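Local coordinates for protein N-hydroxyarylamine O-acetyltransferase (Bacillus cereus, PDB 4DMO) that acetylates arylamines by means of a non-canonical catalytic triad and probably also transfers acetyl groups to the oxygen of N-hydroxyarylamines, at residues L43-K48 with K203-H208; L74-Y79 with V89-G94; H110-L115 with L121-V126. All blocks are in the same frame, centred on the assembly; numbering follows the deposited sequence.

Contact 1: L43-K48 with K203-H208; sequences LNILEK and KIIVEH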
ATOM      1  N   LEU A  43       2.307  11.380  -6.379  1.00 11.33           N
ATOM      2  CA  LEU A  43       2.700  12.716  -6.777  1.00 17.24           C
ATOM      3  C   LEU A  43       4.155  12.789  -7.245  1.00 21.00           C
ATOM      4  O   LEU A  43       4.474  13.634  -8.069  1.00 22.35           O
ATOM      5  CB  LEU A  43       2.391  13.725  -5.654  1.00 15.44           C
ATOM      6  CG  LEU A  43       0.910  13.773  -5.224  1.00 19.55           C
ATOM      7  CD1 LEU A  43       0.702  14.807  -4.165  1.00 19.69           C
ATOM      8  CD2 LEU A  43       0.065  14.125  -6.416  1.00 20.50           C
ATOM      9  N   ASN A  44       5.029  11.896  -6.775  1.00 18.01           N
ATOM     10  CA  ASN A  44       6.422  11.967  -7.208  1.00 14.10           C
ATOM     11  C   ASN A  44       6.632  11.516  -8.660  1.00 17.41           C
ATOM     12  O   ASN A  44       7.659  11.812  -9.246  1.00 18.04           O
ATOM     13  CB  ASN A  44       7.365  11.217  -6.245  1.00 16.32           C
ATOM     14  CG  ASN A  44       7.320   9.670  -6.387  1.00 17.37           C
ATOM     15  OD1 ASN A  44       6.609   9.093  -7.209  1.00 13.93           O
ATOM     16  ND2 ASN A  44       8.132   9.016  -5.577  1.00 13.92           N
ATOM     17  N   ILE A  45       5.649  10.821  -9.232  1.00 18.12           N
ATOM     18  CA  ILE A  45       5.667  10.478 -10.665  1.00 17.66           C
ATOM     19  C   ILE A  45       5.373  11.708 -11.486  1.00 21.36           C
ATOM     20  O   ILE A  45       6.015  11.962 -12.508  1.00 24.07           O
ATOM     21  CB  ILE A  45       4.613   9.373 -11.030  1.00 11.87           C
ATOM     22  CG1 ILE A  45       4.967   8.085 -10.305  1.00 15.03           C
ATOM     23  CG2 ILE A  45       4.503   9.199 -12.579  1.00 17.79           C
ATOM     24  CD1 ILE A  45       4.067   6.836 -10.651  1.00 16.33           C
ATOM     25  N   LEU A  46       4.398  12.482 -11.030  1.00 14.25           N
ATOM     26  CA  LEU A  46       3.984  13.682 -11.747  1.00 21.46           C
ATOM     27  C   LEU A  46       4.974  14.845 -11.603  1.00 19.63           C
ATOM     28  O   LEU A  46       5.135  15.661 -12.516  1.00 25.55           O
ATOM     29  CB  LEU A  46       2.614  14.113 -11.236  1.00 15.72           C
ATOM     30  CG  LEU A  46       1.509  13.061 -11.378  1.00 22.50           C
ATOM     31  CD1 LEU A  46       0.232  13.616 -10.795  1.00 23.61           C
ATOM     32  CD2 LEU A  46       1.307  12.639 -12.848  1.00 19.65           C
ATOM     33  N   GLU A  47       5.578  14.946 -10.431  1.00 18.33           N
ATOM     34  CA  GLU A  47       6.648  15.892 -10.185  1.00 21.91           C
ATOM     35  C   GLU A  47       7.975  15.408 -10.727  1.00 26.07           C
ATOM     36  O   GLU A  47       8.971  16.112 -10.631  1.00 24.55           O
ATOM     37  CB  GLU A  47       6.803  16.105  -8.702  1.00 24.54           C
ATOM     38  CG  GLU A  47       5.599  16.668  -8.057  1.00 26.98           C
ATOM     39  CD  GLU A  47       5.979  17.680  -7.017  1.00 33.82           C
ATOM     40  OE1 GLU A  47       6.645  17.283  -6.015  1.00 28.93           O
ATOM     41  OE2 GLU A  47       5.617  18.862  -7.213  1.00 34.84           O
ATOM     42  N   LYS A  48       8.007  14.179 -11.236  1.00 21.81           N
ATOM     43  CA  LYS A  48       9.223  13.631 -11.832  1.00 17.97           C
ATOM     44  C   LYS A  48      10.379  13.730 -10.861  1.00 21.99           C
ATOM     45  O   LYS A  48      11.486  14.100 -11.236  1.00 29.90           O
ATOM     46  CB  LYS A  48       9.520  14.345 -13.151  1.00 24.13           C
ATOM     47  CG  LYS A  48       8.321  14.264 -14.102  1.00 28.36           C
ATOM     48  CD  LYS A  48       8.525  15.041 -15.393  1.00 47.50           C
ATOM     49  CE  LYS A  48       7.794  14.379 -16.561  1.00 48.66           C
ATOM     50  NZ  LYS A  48       7.603  15.335 -17.690  1.00 57.50           N
ATOM     51  N   LYS A 203       9.378   1.729 -12.643  1.00 16.91           N
ATOM     52  CA  LYS A 203       9.601   2.140 -14.007  1.00 20.70           C
ATOM     53  C   LYS A 203       8.359   1.855 -14.795  1.00 18.00           C
ATOM     54  O   LYS A 203       7.922   2.689 -15.585  1.00 26.75           O
ATOM     55  CB  LYS A 203      10.813   1.409 -14.607  1.00 25.51           C
ATOM     56  CG  LYS A 203      11.302   1.966 -15.965  1.00 35.95           C
ATOM     57  CD  LYS A 203      12.474   1.129 -16.570  1.00 43.49           C
ATOM     58  CE  LYS A 203      12.922   1.602 -17.990  1.00 40.01           C
ATOM     59  NZ  LYS A 203      13.655   2.934 -17.996  1.00 34.89           N
ATOM     60  N   ILE A 204       7.792   0.669 -14.602  1.00 21.90           N
ATOM     61  CA  ILE A 204       6.580   0.289 -15.308  1.00 15.87           C
ATOM     62  C   ILE A 204       5.452   1.273 -15.007  1.00 17.68           C
ATOM     63  O   ILE A 204       4.818   1.804 -15.915  1.00 19.29           O
ATOM     64  CB  ILE A 204       6.152  -1.144 -14.937  1.00 20.77           C
ATOM     65  CG1 ILE A 204       7.121  -2.141 -15.563  1.00 21.77           C
ATOM     66  CG2 ILE A 204       4.742  -1.419 -15.423  1.00 20.14           C
ATOM     67  CD1 ILE A 204       7.156  -3.478 -14.881  1.00 22.17           C
ATOM     68  N   ILE A 205       5.196   1.521 -13.732  1.00 18.67           N
ATOM     69  CA  ILE A 205       4.106   2.409 -13.346  1.00 22.21           C
ATOM     70  C   ILE A 205       4.412   3.878 -13.753  1.00 21.32           C
ATOM     71  O   ILE A 205       3.518   4.621 -14.180  1.00 20.54           O
ATOM     72  CB  ILE A 205       3.807   2.294 -11.803  1.00 26.49           C
ATOM     73  CG1 ILE A 205       3.228   0.905 -11.434  1.00 15.90           C
ATOM     74  CG2 ILE A 205       2.881   3.397 -11.348  1.00 15.98           C
ATOM     75  CD1 ILE A 205       1.972   0.493 -12.166  1.00 18.84           C
ATOM     76  N   VAL A 206       5.663   4.309 -13.679  1.00 17.94           N
ATOM     77  CA  VAL A 206       5.971   5.645 -14.207  1.00 21.05           C
ATOM     78  C   VAL A 206       5.789   5.794 -15.742  1.00 22.58           C
ATOM     79  O   VAL A 206       5.264   6.812 -16.224  1.00 14.32           O
ATOM     80  CB  VAL A 206       7.404   6.077 -13.855  1.00 22.55           C
ATOM     81  CG1 VAL A 206       7.812   7.324 -14.696  1.00 20.79           C
ATOM     82  CG2 VAL A 206       7.497   6.392 -12.366  1.00 21.25           C
ATOM     83  N   GLU A 207       6.224   4.783 -16.495  1.00 21.21           N
ATOM     84  CA  GLU A 207       6.399   4.907 -17.956  1.00 23.34           C
ATOM     85  C   GLU A 207       5.269   4.327 -18.798  1.00 26.71           C
ATOM     86  O   GLU A 207       4.844   4.925 -19.781  1.00 30.94           O
ATOM     87  CB  GLU A 207       7.718   4.262 -18.386  1.00 20.66           C
ATOM     88  CG  GLU A 207       8.960   5.022 -17.897  1.00 28.79           C
ATOM     89  CD  GLU A 207      10.259   4.262 -18.122  1.00 30.53           C
ATOM     90  OE1 GLU A 207      10.205   3.137 -18.636  1.00 33.65           O
ATOM     91  OE2 GLU A 207      11.335   4.774 -17.760  1.00 26.00           O
ATOM     92  N   HIS A 208       4.800   3.146 -18.445  1.00 28.18           N
ATOM     93  CA  HIS A 208       3.828   2.466 -19.287  1.00 27.85           C
ATOM     94  C   HIS A 208       2.681   3.403 -19.613  1.00 33.02           C
ATOM     95  O   HIS A 208       2.305   4.231 -18.801  1.00 29.62           O
ATOM     96  CB  HIS A 208       3.332   1.219 -18.601  1.00 30.05           C
ATOM     97  CG  HIS A 208       2.691   0.235 -19.520  1.00 40.82           C
ATOM     98  ND1 HIS A 208       1.507   0.499 -20.183  1.00 33.66           N
ATOM     99  CD2 HIS A 208       3.037  -1.033 -19.855  1.00 33.13           C
ATOM    100  CE1 HIS A 208       1.155  -0.560 -20.890  1.00 36.27           C
ATOM    101  NE2 HIS A 208       2.066  -1.505 -20.709  1.00 44.41           N
TER
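The short helix 43-46 and the last turn of helix 195-207 come nearest at Ile45 and Val206, whose CA atoms lie 6.0 Å apart, close enough for one isoleucine to bridge the gap. The Ile45 side chain sets out toward the partner helix. Its chain is extended at chi2 (-175°), which carries CD1 past Val206 to the CG2 methyl of Ile205. CG1 of Ile45 lies 3.7 Å from CG2 of Val206, the two side chains sliding past each other in opposite directions. Further out, CD1 of Ile45 meets CG2 of Ile205 at 3.7 Å; the rest of the Ile205 side chain leads away from this interface. The contact is therefore wholly apolar and small, burying 142 Å² in all. Polar groups work along each segment instead. A Schellman motif closes the first helix: Lys48 adopts positive phi, Asn49 N returns to Asn44 O, and a weak bond runs from Lys48 N to Ile45 O. On the outer side of the second helix, Lys203 NZ forms a salt bridge with OE2 of Glu207 at 3.0 Å, one turn on, using the syn lone pair of the carboxylate. Asn214 ND2 bonds to the carbonyls of Val206 and His208, on the two sides of the helix end, and Tyr72 of helix 71-84 touches both Ile45 and Ile205. The arrangement is a helix-to-helix contact between parts of the chain far apart in sequence, joining the end of helix 195-207 to the helical N-terminal region of the arylamine N-acetyltransferase fold.

Contact 2: L74-Y79 with V89-G94; sequences LNPTMY and VHLVSG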
ATOM      1  N   LEU A  74       5.214   1.704  -0.540  1.00 14.12           N
ATOM      2  CA  LEU A  74       4.652   1.439   0.808  1.00 14.62           C
ATOM      3  C   LEU A  74       4.989   0.031   1.266  1.00 13.47           C
ATOM      4  O   LEU A  74       5.358  -0.174   2.413  1.00 15.77           O
ATOM      5  CB  LEU A  74       3.133   1.651   0.870  1.00  9.03           C
ATOM      6  CG  LEU A  74       2.633   3.058   0.487  1.00 14.34           C
ATOM      7  CD1 LEU A  74       1.118   3.271   0.652  1.00 16.52           C
ATOM      8  CD2 LEU A  74       3.368   4.087   1.281  1.00 14.67           C
ATOM      9  N   ASN A  75       4.887  -0.957   0.383  1.00 13.63           N
ATOM     10  CA  ASN A  75       5.160  -2.314   0.820  1.00 17.69           C
ATOM     11  C   ASN A  75       6.639  -2.592   1.109  1.00 15.64           C
ATOM     12  O   ASN A  75       6.960  -3.253   2.109  1.00 17.05           O
ATOM     13  CB  ASN A  75       4.540  -3.335  -0.138  1.00 13.49           C
ATOM     14  CG  ASN A  75       3.069  -3.450   0.063  1.00 14.36           C
ATOM     15  OD1 ASN A  75       2.591  -3.376   1.183  1.00 13.41           O
ATOM     16  ND2 ASN A  75       2.322  -3.571  -1.026  1.00 13.68           N
ATOM     17  N   PRO A  76       7.552  -2.055   0.281  1.00 20.85           N
ATOM     18  CA  PRO A  76       8.960  -2.182   0.689  1.00 17.53           C
ATOM     19  C   PRO A  76       9.271  -1.409   1.969  1.00 18.35           C
ATOM     20  O   PRO A  76      10.075  -1.877   2.768  1.00 18.03           O
ATOM     21  CB  PRO A  76       9.717  -1.605  -0.494  1.00 18.10           C
ATOM     22  CG  PRO A  76       8.800  -1.893  -1.673  1.00 20.66           C
ATOM     23  CD  PRO A  76       7.423  -1.631  -1.119  1.00 15.82           C
ATOM     24  N   THR A  77       8.624  -0.272   2.188  1.00 14.49           N
ATOM     25  CA  THR A  77       8.798   0.437   3.453  1.00 20.25           C
ATOM     26  C   THR A  77       8.488  -0.477   4.633  1.00 19.98           C
ATOM     27  O   THR A  77       9.224  -0.502   5.604  1.00 14.67           O
ATOM     28  CB  THR A  77       7.888   1.691   3.559  1.00 16.86           C
ATOM     29  OG1 THR A  77       8.232   2.610   2.537  1.00 13.85           O
ATOM     30  CG2 THR A  77       8.048   2.392   4.900  1.00 22.78           C
ATOM     31  N   MET A  78       7.361  -1.189   4.558  1.00 20.13           N
ATOM     32  CA  MET A  78       6.913  -2.050   5.646  1.00 16.89           C
ATOM     33  C   MET A  78       7.857  -3.252   5.732  1.00 18.80           C
ATOM     34  O   MET A  78       8.340  -3.626   6.793  1.00 23.72           O
ATOM     35  CB  MET A  78       5.463  -2.480   5.418  1.00 19.38           C
ATOM     36  CG  MET A  78       4.957  -3.581   6.357  1.00 23.25           C
ATOM     37  SD  MET A  78       4.922  -3.128   8.111  1.00 23.72           S
ATOM     38  CE  MET A  78       3.467  -2.108   8.164  1.00 23.64           C
ATOM     39  N   TYR A  79       8.160  -3.814   4.583  1.00 19.08           N
ATOM     40  CA  TYR A  79       9.188  -4.829   4.492  1.00 21.62           C
ATOM     41  C   TYR A  79      10.449  -4.473   5.317  1.00 25.61           C
ATOM     42  O   TYR A  79      10.848  -5.255   6.171  1.00 27.40           O
ATOM     43  CB  TYR A  79       9.550  -5.017   3.023  1.00 15.00           C
ATOM     44  CG  TYR A  79      10.796  -5.818   2.789  1.00 18.46           C
ATOM     45  CD1 TYR A  79      10.805  -7.173   3.019  1.00 21.90           C
ATOM     46  CD2 TYR A  79      11.961  -5.215   2.307  1.00 20.35           C
ATOM     47  CE1 TYR A  79      11.930  -7.920   2.800  1.00 24.83           C
ATOM     48  CE2 TYR A  79      13.091  -5.954   2.075  1.00 27.72           C
ATOM     49  CZ  TYR A  79      13.064  -7.315   2.326  1.00 24.02           C
ATOM     50  OH  TYR A  79      14.167  -8.081   2.117  1.00 21.57           O
ATOM     51  N   VAL A  89      10.942 -11.974   6.351  1.00 36.73           N
ATOM     52  CA  VAL A  89      10.102 -11.347   5.333  1.00 29.82           C
ATOM     53  C   VAL A  89      10.714 -11.367   3.944  1.00 24.94           C
ATOM     54  O   VAL A  89      11.941 -11.450   3.772  1.00 24.65           O
ATOM     55  CB  VAL A  89       9.763  -9.882   5.720  1.00 24.64           C
ATOM     56  CG1 VAL A  89       8.742  -9.854   6.851  1.00 28.63           C
ATOM     57  CG2 VAL A  89      11.005  -9.101   6.094  1.00 27.75           C
ATOM     58  N   HIS A  90       9.848 -11.279   2.944  1.00 27.76           N
ATOM     59  CA  HIS A  90      10.290 -11.302   1.554  1.00 28.23           C
ATOM     60  C   HIS A  90       9.350 -10.458   0.686  1.00 21.29           C
ATOM     61  O   HIS A  90       8.175 -10.348   0.966  1.00 25.67           O
ATOM     62  CB  HIS A  90      10.318 -12.751   1.048  1.00 32.64           C
ATOM     63  CG  HIS A  90      10.988 -13.703   2.001  1.00 50.50           C
ATOM     64  ND1 HIS A  90      12.348 -13.947   1.983  1.00 45.80           N
ATOM     65  CD2 HIS A  90      10.482 -14.476   2.997  1.00 47.46           C
ATOM     66  CE1 HIS A  90      12.650 -14.814   2.936  1.00 47.89           C
ATOM     67  NE2 HIS A  90      11.537 -15.149   3.567  1.00 42.99           N
ATOM     68  N   LEU A  91       9.878  -9.883  -0.378  1.00 19.31           N
ATOM     69  CA  LEU A  91       9.067  -9.179  -1.339  1.00 18.73           C
ATOM     70  C   LEU A  91       8.608 -10.169  -2.402  1.00 24.44           C
ATOM     71  O   LEU A  91       9.288 -11.158  -2.701  1.00 24.40           O
ATOM     72  CB  LEU A  91       9.867  -8.057  -2.000  1.00 26.10           C
ATOM     73  CG  LEU A  91      10.194  -6.831  -1.160  1.00 20.00           C
ATOM     74  CD1 LEU A  91      10.957  -5.821  -1.975  1.00 23.76           C
ATOM     75  CD2 LEU A  91       8.915  -6.224  -0.638  1.00 23.75           C
ATOM     76  N   VAL A  92       7.434  -9.896  -2.955  1.00 27.02           N
ATOM     77  CA  VAL A  92       6.917 -10.654  -4.072  1.00 22.27           C
ATOM     78  C   VAL A  92       6.383  -9.688  -5.105  1.00 22.91           C
ATOM     79  O   VAL A  92       6.034  -8.528  -4.793  1.00 16.44           O
ATOM     80  CB  VAL A  92       5.797 -11.618  -3.645  1.00 18.35           C
ATOM     81  CG1 VAL A  92       6.357 -12.665  -2.686  1.00 16.22           C
ATOM     82  CG2 VAL A  92       4.664 -10.862  -3.015  1.00 20.14           C
ATOM     83  N   SER A  93       6.312 -10.189  -6.333  1.00 20.59           N
ATOM     84  CA  SER A  93       5.874  -9.418  -7.475  1.00 18.22           C
ATOM     85  C   SER A  93       4.560  -9.976  -7.979  1.00 14.67           C
ATOM     86  O   SER A  93       4.332 -11.179  -7.939  1.00 20.19           O
ATOM     87  CB  SER A  93       6.938  -9.473  -8.583  1.00 17.19           C
ATOM     88  OG  SER A  93       6.420  -9.087  -9.846  1.00 16.24           O
ATOM     89  N   GLY A  94       3.722  -9.093  -8.498  1.00 12.61           N
ATOM     90  CA  GLY A  94       2.450  -9.490  -9.039  1.00 20.59           C
ATOM     91  C   GLY A  94       1.885  -8.454  -9.973  1.00 20.52           C
ATOM     92  O   GLY A  94       2.552  -7.486 -10.328  1.00 18.06           O
TER
HETATM   93  O   HOH W   1      14.395 -10.813   3.047  1.00 38.35           O
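Tyr79 lays the face of its ring against Leu91 and meets Val89 at a slant, so one aromatic group spans two residues of the strand. Leu91 CG stands 4.1 Å from the Tyr79 ring centroid, only 9° off the ring normal, a CH-pi contact directly over the centre. The CD2 branch of Leu91 runs back toward the helix, reaching Tyr79 CB at 3.9 Å and, more loosely, the ring of Pro76. Val89 approaches obliquely, its CG2 lying 3.6 Å from Tyr79 CE1. With CG anti to the backbone N (chi1 168°), Tyr79 sends its ring from the helix to the strand. There a water near the ring plane links the two elements: it lies 2.9 Å from Tyr79 OH and donates to Val89 O at 2.6 Å, a polar bridge at the far end of an otherwise apolar contact. The helix and strand segments run nearly antiparallel, at 165°, with axes 9.1 Å apart. Behind this layer, Pro76 and Thr77 face Leu58 of helix 55-64, and Met78 faces helix 27-37. Asn75, on the strand-facing side, uses ND2 for Ile111 O and Glu125 OE2 and OD1 for Val126 N, tying helix 71-84 to the neighbouring strand 103-117 and the loop after strand 120-124.

Contact 3: H110-L115 with L121-V126; sequences HIATVL and LYLIEV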
ATOM      1  N   HIS A 110       2.735  -4.606  -9.431  1.00 14.72           N
ATOM      2  CA  HIS A 110       2.523  -4.666  -7.998  1.00 18.34           C
ATOM      3  C   HIS A 110       3.685  -5.294  -7.250  1.00 16.12           C
ATOM      4  O   HIS A 110       4.341  -6.237  -7.713  1.00 16.96           O
ATOM      5  CB  HIS A 110       1.230  -5.432  -7.653  1.00 20.49           C
ATOM      6  CG  HIS A 110       0.776  -5.263  -6.228  1.00 19.44           C
ATOM      7  ND1 HIS A 110       0.093  -4.143  -5.793  1.00 19.41           N
ATOM      8  CD2 HIS A 110       0.886  -6.072  -5.139  1.00 17.07           C
ATOM      9  CE1 HIS A 110      -0.201  -4.272  -4.508  1.00 22.13           C
ATOM     10  NE2 HIS A 110       0.256  -5.442  -4.093  1.00 16.01           N
ATOM     11  N   ILE A 111       3.914  -4.777  -6.060  1.00 15.51           N
ATOM     12  CA  ILE A 111       4.874  -5.359  -5.146  1.00 12.97           C
ATOM     13  C   ILE A 111       4.202  -5.493  -3.816  1.00 12.41           C
ATOM     14  O   ILE A 111       3.422  -4.636  -3.444  1.00 18.16           O
ATOM     15  CB  ILE A 111       6.083  -4.476  -4.958  1.00 16.55           C
ATOM     16  CG1 ILE A 111       6.833  -4.329  -6.270  1.00 17.18           C
ATOM     17  CG2 ILE A 111       6.984  -5.009  -3.838  1.00 14.41           C
ATOM     18  CD1 ILE A 111       7.520  -5.577  -6.735  1.00 21.61           C
ATOM     19  N   ALA A 112       4.508  -6.561  -3.098  1.00 15.59           N
ATOM     20  CA  ALA A 112       3.943  -6.805  -1.769  1.00 15.46           C
ATOM     21  C   ALA A 112       4.951  -7.575  -0.939  1.00 18.03           C
ATOM     22  O   ALA A 112       6.041  -7.930  -1.411  1.00 22.40           O
ATOM     23  CB  ALA A 112       2.637  -7.577  -1.864  1.00 21.50           C
ATOM     24  N   THR A 113       4.572  -7.843   0.300  1.00 23.86           N
ATOM     25  CA  THR A 113       5.453  -8.439   1.278  1.00 21.61           C
ATOM     26  C   THR A 113       4.873  -9.744   1.809  1.00 21.51           C
ATOM     27  O   THR A 113       3.683  -9.813   2.100  1.00 29.74           O
ATOM     28  CB  THR A 113       5.607  -7.473   2.471  1.00 23.38           C
ATOM     29  OG1 THR A 113       6.089  -6.203   2.022  1.00 19.80           O
ATOM     30  CG2 THR A 113       6.565  -8.029   3.498  1.00 24.88           C
ATOM     31  N   VAL A 114       5.685 -10.783   1.947  1.00 15.98           N
ATOM     32  CA  VAL A 114       5.212 -11.988   2.631  1.00 28.54           C
ATOM     33  C   VAL A 114       6.055 -12.222   3.889  1.00 27.56           C
ATOM     34  O   VAL A 114       7.271 -11.960   3.920  1.00 26.89           O
ATOM     35  CB  VAL A 114       5.223 -13.240   1.745  1.00 29.35           C
ATOM     36  CG1 VAL A 114       4.323 -13.036   0.524  1.00 19.23           C
ATOM     37  CG2 VAL A 114       6.630 -13.555   1.344  1.00 33.23           C
ATOM     38  N   LEU A 115       5.364 -12.649   4.932  1.00 23.12           N
ATOM     39  CA  LEU A 115       5.941 -12.826   6.254  1.00 27.80           C
ATOM     40  C   LEU A 115       5.735 -14.278   6.733  1.00 31.72           C
ATOM     41  O   LEU A 115       4.655 -14.849   6.596  1.00 24.46           O
ATOM     42  CB  LEU A 115       5.291 -11.860   7.249  1.00 20.74           C
ATOM     43  CG  LEU A 115       5.670 -12.165   8.711  1.00 32.24           C
ATOM     44  CD1 LEU A 115       7.140 -11.967   8.936  1.00 40.43           C
ATOM     45  CD2 LEU A 115       4.887 -11.320   9.695  1.00 40.52           C
ATOM     46  N   LEU A 121       2.703 -18.856   6.362  1.00 35.34           N
ATOM     47  CA  LEU A 121       2.921 -17.713   5.498  1.00 30.33           C
ATOM     48  C   LEU A 121       1.770 -16.748   5.637  1.00 36.53           C
ATOM     49  O   LEU A 121       0.612 -17.176   5.739  1.00 30.54           O
ATOM     50  CB  LEU A 121       3.063 -18.155   4.043  1.00 21.40           C
ATOM     51  CG  LEU A 121       4.470 -18.369   3.482  1.00 35.59           C
ATOM     52  CD1 LEU A 121       4.453 -18.149   1.960  1.00 39.02           C
ATOM     53  CD2 LEU A 121       5.522 -17.461   4.118  1.00 36.91           C
ATOM     54  N   TYR A 122       2.117 -15.454   5.669  1.00 27.12           N
ATOM     55  CA  TYR A 122       1.145 -14.367   5.665  1.00 29.91           C
ATOM     56  C   TYR A 122       1.548 -13.340   4.635  1.00 26.86           C
ATOM     57  O   TYR A 122       2.719 -13.020   4.500  1.00 26.94           O
ATOM     58  CB  TYR A 122       1.049 -13.699   7.043  1.00 34.37           C
ATOM     59  CG  TYR A 122       0.624 -14.651   8.139  1.00 27.75           C
ATOM     60  CD1 TYR A 122       1.527 -15.523   8.698  1.00 22.29           C
ATOM     61  CD2 TYR A 122      -0.688 -14.674   8.596  1.00 30.21           C
ATOM     62  CE1 TYR A 122       1.155 -16.406   9.665  1.00 22.68           C
ATOM     63  CE2 TYR A 122      -1.083 -15.564   9.571  1.00 25.37           C
ATOM     64  CZ  TYR A 122      -0.148 -16.424  10.110  1.00 28.73           C
ATOM     65  OH  TYR A 122      -0.513 -17.308  11.093  1.00 36.23           O
ATOM     66  N   LEU A 123       0.559 -12.840   3.908  1.00 32.20           N
ATOM     67  CA  LEU A 123       0.735 -11.703   3.017  1.00 20.73           C
ATOM     68  C   LEU A 123       0.570 -10.430   3.836  1.00 23.30           C
ATOM     69  O   LEU A 123      -0.467 -10.221   4.477  1.00 19.73           O
ATOM     70  CB  LEU A 123      -0.319 -11.736   1.934  1.00 21.15           C
ATOM     71  CG  LEU A 123      -0.404 -10.636   0.887  1.00 22.61           C
ATOM     72  CD1 LEU A 123       0.743 -10.730  -0.119  1.00 23.41           C
ATOM     73  CD2 LEU A 123      -1.742 -10.762   0.202  1.00 23.55           C
ATOM     74  N   ILE A 124       1.594  -9.583   3.813  1.00 21.75           N
ATOM     75  CA  ILE A 124       1.508  -8.261   4.430  1.00 18.81           C
ATOM     76  C   ILE A 124       1.232  -7.176   3.363  1.00 19.43           C
ATOM     77  O   ILE A 124       2.103  -6.837   2.553  1.00 18.23           O
ATOM     78  CB  ILE A 124       2.813  -7.949   5.192  1.00 19.30           C
ATOM     79  CG1 ILE A 124       3.158  -9.127   6.124  1.00 28.98           C
ATOM     80  CG2 ILE A 124       2.704  -6.614   5.930  1.00 21.20           C
ATOM     81  CD1 ILE A 124       2.024  -9.538   7.116  1.00 22.68           C
ATOM     82  N   GLU A 125       0.017  -6.642   3.375  1.00 15.43           N
ATOM     83  CA  GLU A 125      -0.421  -5.726   2.327  1.00 19.73           C
ATOM     84  C   GLU A 125      -0.841  -4.387   2.897  1.00 16.11           C
ATOM     85  O   GLU A 125      -1.910  -4.247   3.504  1.00 11.17           O
ATOM     86  CB  GLU A 125      -1.573  -6.331   1.506  1.00 17.54           C
ATOM     87  CG  GLU A 125      -2.060  -5.459   0.371  1.00 20.11           C
ATOM     88  CD  GLU A 125      -0.940  -5.088  -0.587  1.00 18.48           C
ATOM     89  OE1 GLU A 125      -0.463  -5.987  -1.322  1.00 14.42           O
ATOM     90  OE2 GLU A 125      -0.566  -3.887  -0.621  1.00 13.01           O
ATOM     91  N   VAL A 126       0.008  -3.385   2.648  1.00 14.02           N
ATOM     92  CA  VAL A 126      -0.241  -2.026   3.116  1.00 15.29           C
ATOM     93  C   VAL A 126      -0.254  -0.982   1.976  1.00 16.35           C
ATOM     94  O   VAL A 126      -0.389   0.226   2.239  1.00  9.03           O
ATOM     95  CB  VAL A 126       0.794  -1.627   4.185  1.00 13.20           C
ATOM     96  CG1 VAL A 126       0.698  -2.599   5.339  1.00 16.77           C
ATOM     97  CG2 VAL A 126       2.193  -1.628   3.593  1.00 11.39           C
TER
HETATM   98  O   HOH W   2       4.030  -4.889   3.146  1.00 22.13           O
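His110 and Glu125 reach toward each other from opposite directions, and NE2 of His110 donates to OE1 of Glu125 at 2.9 Å with an N-H...O angle of 160°. The oxygen sits in the imidazole plane, but the donor meets it on the syn side, 32° out of the carboxylate plane. Glu125 gets there by bending at chi2 (56°), which folds its carboxylate toward the histidine. The second oxygen, OE2, is held by Gly127 N and Asn75 ND2, and OE1 also takes a weak bond from Tyr186 OH, so several partners fix the rotation of the acid. With Cys71 packed against His110, the pair is consistent with the histidine and glutamate of the enzyme's Cys-His-Glu catalytic triad.

Outward from the pair, antiparallel pairing takes over. Leu115 N gives a nearly straight bond to Tyr122 O at 2.7 Å, answered by Tyr122 N to Leu115 O at 2.8 Å. Ile124 N binds Thr113 O at 2.7 Å, whereas the return bond from Thr113 N to Ile124 O is weak at 3.5 Å. A water reinforces that looser end, accepting from Thr113 OG1 and donating to Ile124 O.

Side chains then fill both faces of the hairpin. Leu115 CB packs on Ile124 CG1 at 3.6 Å on the face bearing Thr113 and Tyr122; on the other, CD1 of Leu123 lies against Ala112 CB and Val114 CG1. The first of these faces is covered by helices: Tyr79 and Met78 of helix 71-84 touch Thr113 and Ile124, and Leu27 of helix 27-37 touches Leu115. At the hairpin's flanks, strand 88-98 pairs with strand 103-117, and strand 137-138 with strand 120-124.

How the contacts relate
Distance from the centre of the chain sorts the three contacts. Contacts 2 and 3, with centres 6 Å apart, form one core: backbone bonds from Val114 N to His90 O and from Val92 N to Ala112 O join them, making strands 88-98 and 103-117 neighbours in a single sheet. Contact 1 lies farther from the centre, though still largely buried, about 23 Å from contact 3 between centres, yet closes the sequence loop containing both. Helix 71-84 serves all three, touching contact 1 through Tyr72. Chemistry follows place: a few aliphatic carbons join helices at contact 1, an aromatic face and a water join helix to strand at contact 2, and backbone pairing ends in buried polar groups at contact 3.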